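Local coordinates for protein beta-glucoside kinase (Listeria monocytogenes, PDB 4HTL) that catalyses the ATP-dependent phosphorylation of cellobiose to cellobiose-6'-phosphate and may also regulate transcription of the cellobiose-PTS operon, at residues A209-A212 / V213-R216; R250-F253 / I254-K258. All blocks are in the same frame, centred on the assembly; numbering follows the deposited sequence. Where two conformers were deposited one is given.

Contact 1 of 2, residues A209-A212 / V213-R216; sequences AHDA and VSER
The carboxylate of Asp211 reaches forward to Ser214, in the first turn of the helix that follows. CG stands anti to the backbone N (chi1 177°), which swings OD2 to within bonding range of Ser214 N and OG. CB of Asp211 packs loosely near the CB and OG of Ser214. Asp211 CG lies 3.7 Å from Ser214 OG. At the tip, OD2 takes two bonds. Asp211 OD2 receives Ser214 OG at 2.8 Å on its anti lone pair. Ser214 N donates to the same Asp211 OD2 at 3.0 Å, from above the carboxylate plane. OD1 of Asp211 accepts from a water that in turn accepts from Val213 N. The backbone adds Glu215 N to Asp211 O at 2.8 Å. Glu215 reaches back along the loop, and its OE2 comes to the edge of the His210 ring, in plane. A second water donates to Glu215 OE2 and bonds His210 ND1. Asn206 and Tyr207 of the preceding helix lie beside this turn. His210, with positive phi, is the C-prime residue of the Schellman motif ending helix 200-208. Asp211, next in sequence, is the N-cap of helix 212-236, so a Schellman motif and an N-cap join the two helices.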
loop_
_atom_site.group_PDB
_atom_site.type_symbol
_atom_site.label_atom_id
_atom_site.label_comp_id
_atom_site.label_asym_id
_atom_site.label_seq_id
_atom_site.Cartn_x
_atom_site.Cartn_y
_atom_site.Cartn_z
ATOM N N ALA A 209 -3.708 -7.820 35.377
ATOM C CA ALA A 209 -3.254 -7.876 36.777
ATOM C C ALA A 209 -1.884 -7.178 36.993
ATOM O O ALA A 209 -1.249 -7.313 38.060
ATOM C CB ALA A 209 -3.217 -9.324 37.244
ATOM N N HIS A 210 -1.439 -6.414 35.998
ATOM C CA HIS A 210 -0.237 -5.587 36.085
ATOM C C HIS A 210 1.030 -6.344 36.270
ATOM O O HIS A 210 1.945 -5.871 36.954
ATOM C CB HIS A 210 -0.374 -4.513 37.152
ATOM C CG HIS A 210 -1.700 -3.812 37.118
ATOM N ND1 HIS A 210 -2.073 -3.031 36.099
ATOM C CD2 HIS A 210 -2.751 -3.805 38.027
ATOM C CE1 HIS A 210 -3.299 -2.529 36.341
ATOM N NE2 HIS A 210 -3.720 -3.009 37.516
ATOM N N ASP A 211 1.108 -7.505 35.645
ATOM C CA ASP A 211 2.341 -8.289 35.582
ATOM C C ASP A 211 3.326 -7.614 34.620
ATOM O O ASP A 211 3.000 -7.408 33.455
ATOM C CB ASP A 211 2.053 -9.721 35.106
ATOM C CG ASP A 211 3.319 -10.545 34.966
ATOM O OD1 ASP A 211 4.035 -10.749 35.988
ATOM O OD2 ASP A 211 3.622 -10.963 33.836
ATOM N N ALA A 212 4.536 -7.306 35.098
ATOM C CA ALA A 212 5.531 -6.529 34.313
ATOM C C ALA A 212 5.913 -7.248 33.007
ATOM O O ALA A 212 5.976 -6.648 31.940
ATOM C CB ALA A 212 6.796 -6.278 35.135
ATOM N N VAL A 213 6.124 -8.541 33.081
ATOM C CA VAL A 213 6.557 -9.301 31.891
ATOM C C VAL A 213 5.458 -9.215 30.851
ATOM O O VAL A 213 5.725 -8.918 29.678
ATOM C CB VAL A 213 6.931 -10.766 32.227
ATOM C CG1 VAL A 213 6.815 -11.683 31.003
ATOM C CG2 VAL A 213 8.360 -10.870 32.867
ATOM N N SER A 214 4.212 -9.456 31.280
ATOM C CA SER A 214 3.074 -9.385 30.402
ATOM C C SER A 214 2.846 -7.992 29.836
ATOM O O SER A 214 2.510 -7.845 28.639
ATOM C CB SER A 214 1.849 -9.887 31.125
ATOM O OG SER A 214 2.053 -11.246 31.563
ATOM N N GLU A 215 2.972 -6.984 30.694
ATOM C CA GLU A 215 2.899 -5.612 30.254
ATOM C C GLU A 215 3.830 -5.338 29.093
ATOM O O GLU A 215 3.425 -4.716 28.097
ATOM C CB GLU A 215 3.102 -4.614 31.377
ATOM C CG GLU A 215 1.920 -4.559 32.311
ATOM C CD GLU A 215 2.151 -3.717 33.558
ATOM O OE1 GLU A 215 3.323 -3.438 33.917
ATOM O OE2 GLU A 215 1.141 -3.313 34.179
ATOM N N ARG A 216 5.078 -5.781 29.193
ATOM C CA ARG A 216 6.009 -5.504 28.123
ATOM C C ARG A 216 5.575 -6.214 26.850
ATOM O O ARG A 216 5.615 -5.639 25.762
ATOM C CB ARG A 216 7.452 -5.879 28.521
ATOM C CG ARG A 216 8.472 -5.552 27.429
ATOM C CD ARG A 216 9.915 -5.787 27.888
ATOM N NE ARG A 216 10.804 -5.507 26.786
ATOM C CZ ARG A 216 11.132 -4.288 26.349
ATOM N NH1 ARG A 216 10.748 -3.193 26.992
ATOM N NH2 ARG A 216 11.897 -4.161 25.276
HETATM O O HOH W 1 -1.382 -3.449 33.044
HETATM O O HOH W 2 6.573 -10.060 35.669
#

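Contact 2 of 2, residues R250-F253 / I254-K258; sequences RPTF and IAELK
Arg250 and Glu256 form a salt bridge across the start of helix 253-261. A type I beta turn from Arg250 to Phe253 leads into this helix, with Thr252 at the N-cap position. The side chain of Thr252 makes no capping bond. Ile254 is the second residue of the helix. Its N donates to a water that itself donates to Pro251 O, so the turn and the first helical turn share a solvent link. The side chain of Ile254 runs beside Phe253 and points the same way. CG1 of Ile254 lies over one face of the Phe253 ring, 4.0 Å from its centroid, in a CH-pi contact. CD1 of Ile254 also touches Phe253 CE1 at 3.5 Å. Phe253 and Leu257 each have two conformers, and the ring contacts hold for the ones described here. Ala255 adds little, with CB near Thr252 O. Glu256 N bonds to Thr252 O at 3.0 Å and opens the helical pattern. The Glu256 side chain, extended beyond CG, reaches back to the turn. The guanidinium of Arg250 grips it side-on through two nitrogens, its plane 44° from the carboxylate. Arg250 NE meets Glu256 OE1 at 2.6 Å, on the syn side, while Arg250 NH2 meets Glu256 OE2 at 3.1 Å, from above the carboxylate plane. Tyr207 and Tyr222, from helices 200-208 and 212-236, lie around this ion pair. Arg250 NH2 also forms a salt bridge with Asp208, at the end of helix 200-208. Leu257 follows, with N bonded to Phe253 O at 2.9 Å. The side chains of Phe253 and Leu257 both pack on Ile243 of strand 240-244. Leu257 CD1 meets the edge of the Phe253 ring, in plane, 3.8 Å from Phe253 CD1.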
loop_
_atom_site.group_PDB
_atom_site.type_symbol
_atom_site.label_atom_id
_atom_site.label_comp_id
_atom_site.label_asym_id
_atom_site.label_seq_id
_atom_site.Cartn_x
_atom_site.Cartn_y
_atom_site.Cartn_z
ATOM N N ARG A 250 -9.593 -10.672 22.455
ATOM C CA ARG A 250 -9.430 -9.581 23.445
ATOM C C ARG A 250 -10.615 -8.593 23.240
ATOM O O ARG A 250 -10.632 -7.805 22.302
ATOM C CB ARG A 250 -8.062 -8.910 23.247
ATOM C CG ARG A 250 -7.802 -7.680 24.116
ATOM C CD ARG A 250 -7.687 -8.039 25.564
ATOM N NE ARG A 250 -7.265 -6.899 26.371
ATOM C CZ ARG A 250 -7.112 -6.953 27.688
ATOM N NH1 ARG A 250 -7.452 -8.058 28.327
ATOM N NH2 ARG A 250 -6.699 -5.882 28.371
ATOM N N PRO A 251 -11.584 -8.595 24.151
ATOM C CA PRO A 251 -12.812 -7.819 23.949
ATOM C C PRO A 251 -12.605 -6.308 23.728
ATOM O O PRO A 251 -13.334 -5.705 22.961
ATOM C CB PRO A 251 -13.583 -8.068 25.238
ATOM C CG PRO A 251 -13.189 -9.452 25.562
ATOM C CD PRO A 251 -11.709 -9.476 25.328
ATOM N N THR A 252 -11.629 -5.731 24.422
ATOM C CA THR A 252 -11.357 -4.313 24.407
ATOM C C THR A 252 -10.212 -3.924 23.470
ATOM O O THR A 252 -9.715 -2.814 23.518
ATOM C CB THR A 252 -11.054 -3.853 25.831
ATOM O OG1 THR A 252 -9.948 -4.625 26.330
ATOM C CG2 THR A 252 -12.322 -3.959 26.734
ATOM N N PHE A 253 -9.846 -4.798 22.543
ATOM C CA PHE A 253 -8.640 -4.499 21.757
ATOM C C PHE A 253 -8.747 -3.258 20.906
ATOM O O PHE A 253 -7.763 -2.549 20.778
ATOM C CB PHE A 253 -8.108 -5.698 20.949
ATOM C CG PHE A 253 -8.647 -5.794 19.547
ATOM C CD1 PHE A 253 -7.989 -5.177 18.470
ATOM C CD2 PHE A 253 -9.786 -6.536 19.285
ATOM C CE1 PHE A 253 -8.498 -5.286 17.184
ATOM C CE2 PHE A 253 -10.297 -6.650 17.997
ATOM C CZ PHE A 253 -9.654 -6.017 16.948
ATOM N N ILE A 254 -9.911 -2.947 20.326
ATOM C CA ILE A 254 -9.998 -1.702 19.514
ATOM C C ILE A 254 -9.734 -0.444 20.384
ATOM O O ILE A 254 -8.942 0.454 19.973
ATOM C CB ILE A 254 -11.354 -1.582 18.745
ATOM C CG1 ILE A 254 -11.411 -2.658 17.650
ATOM C CG2 ILE A 254 -11.491 -0.179 18.144
ATOM C CD1 ILE A 254 -10.483 -2.459 16.464
ATOM N N ALA A 255 -10.357 -0.390 21.565
ATOM C CA ALA A 255 -10.157 0.741 22.482
ATOM C C ALA A 255 -8.684 0.806 22.868
ATOM O O ALA A 255 -8.109 1.900 22.919
ATOM C CB ALA A 255 -11.043 0.679 23.736
ATOM N N GLU A 256 -8.074 -0.362 23.067
ATOM C CA GLU A 256 -6.644 -0.432 23.485
ATOM C C GLU A 256 -5.693 0.058 22.372
ATOM O O GLU A 256 -4.752 0.764 22.622
ATOM C CB GLU A 256 -6.298 -1.822 23.939
ATOM C CG GLU A 256 -6.953 -2.191 25.267
ATOM C CD GLU A 256 -6.500 -3.556 25.731
ATOM O OE1 GLU A 256 -7.003 -4.550 25.294
ATOM O OE2 GLU A 256 -5.629 -3.640 26.551
ATOM N N LEU A 257 -6.013 -0.302 21.134
ATOM C CA LEU A 257 -5.249 0.160 19.981
ATOM C C LEU A 257 -5.420 1.634 19.763
ATOM O O LEU A 257 -4.465 2.326 19.499
ATOM C CB LEU A 257 -5.642 -0.564 18.707
ATOM C CG LEU A 257 -5.067 -1.939 18.495
ATOM C CD1 LEU A 257 -5.612 -2.508 17.176
ATOM C CD2 LEU A 257 -3.536 -1.934 18.599
ATOM N N LYS A 258 -6.645 2.145 19.893
ATOM C CA LYS A 258 -6.854 3.588 19.761
ATOM C C LYS A 258 -6.022 4.350 20.790
ATOM O O LYS A 258 -5.515 5.432 20.506
ATOM C CB LYS A 258 -8.342 3.947 19.914
ATOM C CG LYS A 258 -9.223 3.595 18.711
ATOM C CD LYS A 258 -10.653 3.952 19.060
ATOM C CE LYS A 258 -11.592 3.652 17.942
ATOM N NZ LYS A 258 -12.980 3.911 18.401
HETATM O O HOH W 3 -12.569 -4.349 20.499
#

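How the contacts relate
From the N terminus, the chain reaches contact 1 first. It closes the short loop between helices 200-208 and 212-236. Helix 212-236 then runs on to strand 240-244, and contact 2 closes the loop from that strand into helix 253-261. The two contacts lie in series and neither nest nor cross. Their centres are about 17 Å apart and their nearest atoms about 8 Å apart, so they do not touch. Both begin a helix. Contact 1 lies at the surface, while contact 2 is partly buried against strands 240-244 and 270-273. Contact 1 starts helix 212-236, whose Tyr222 later meets Arg250 and Phe253 of contact 2; helix 200-208 touches both contacts.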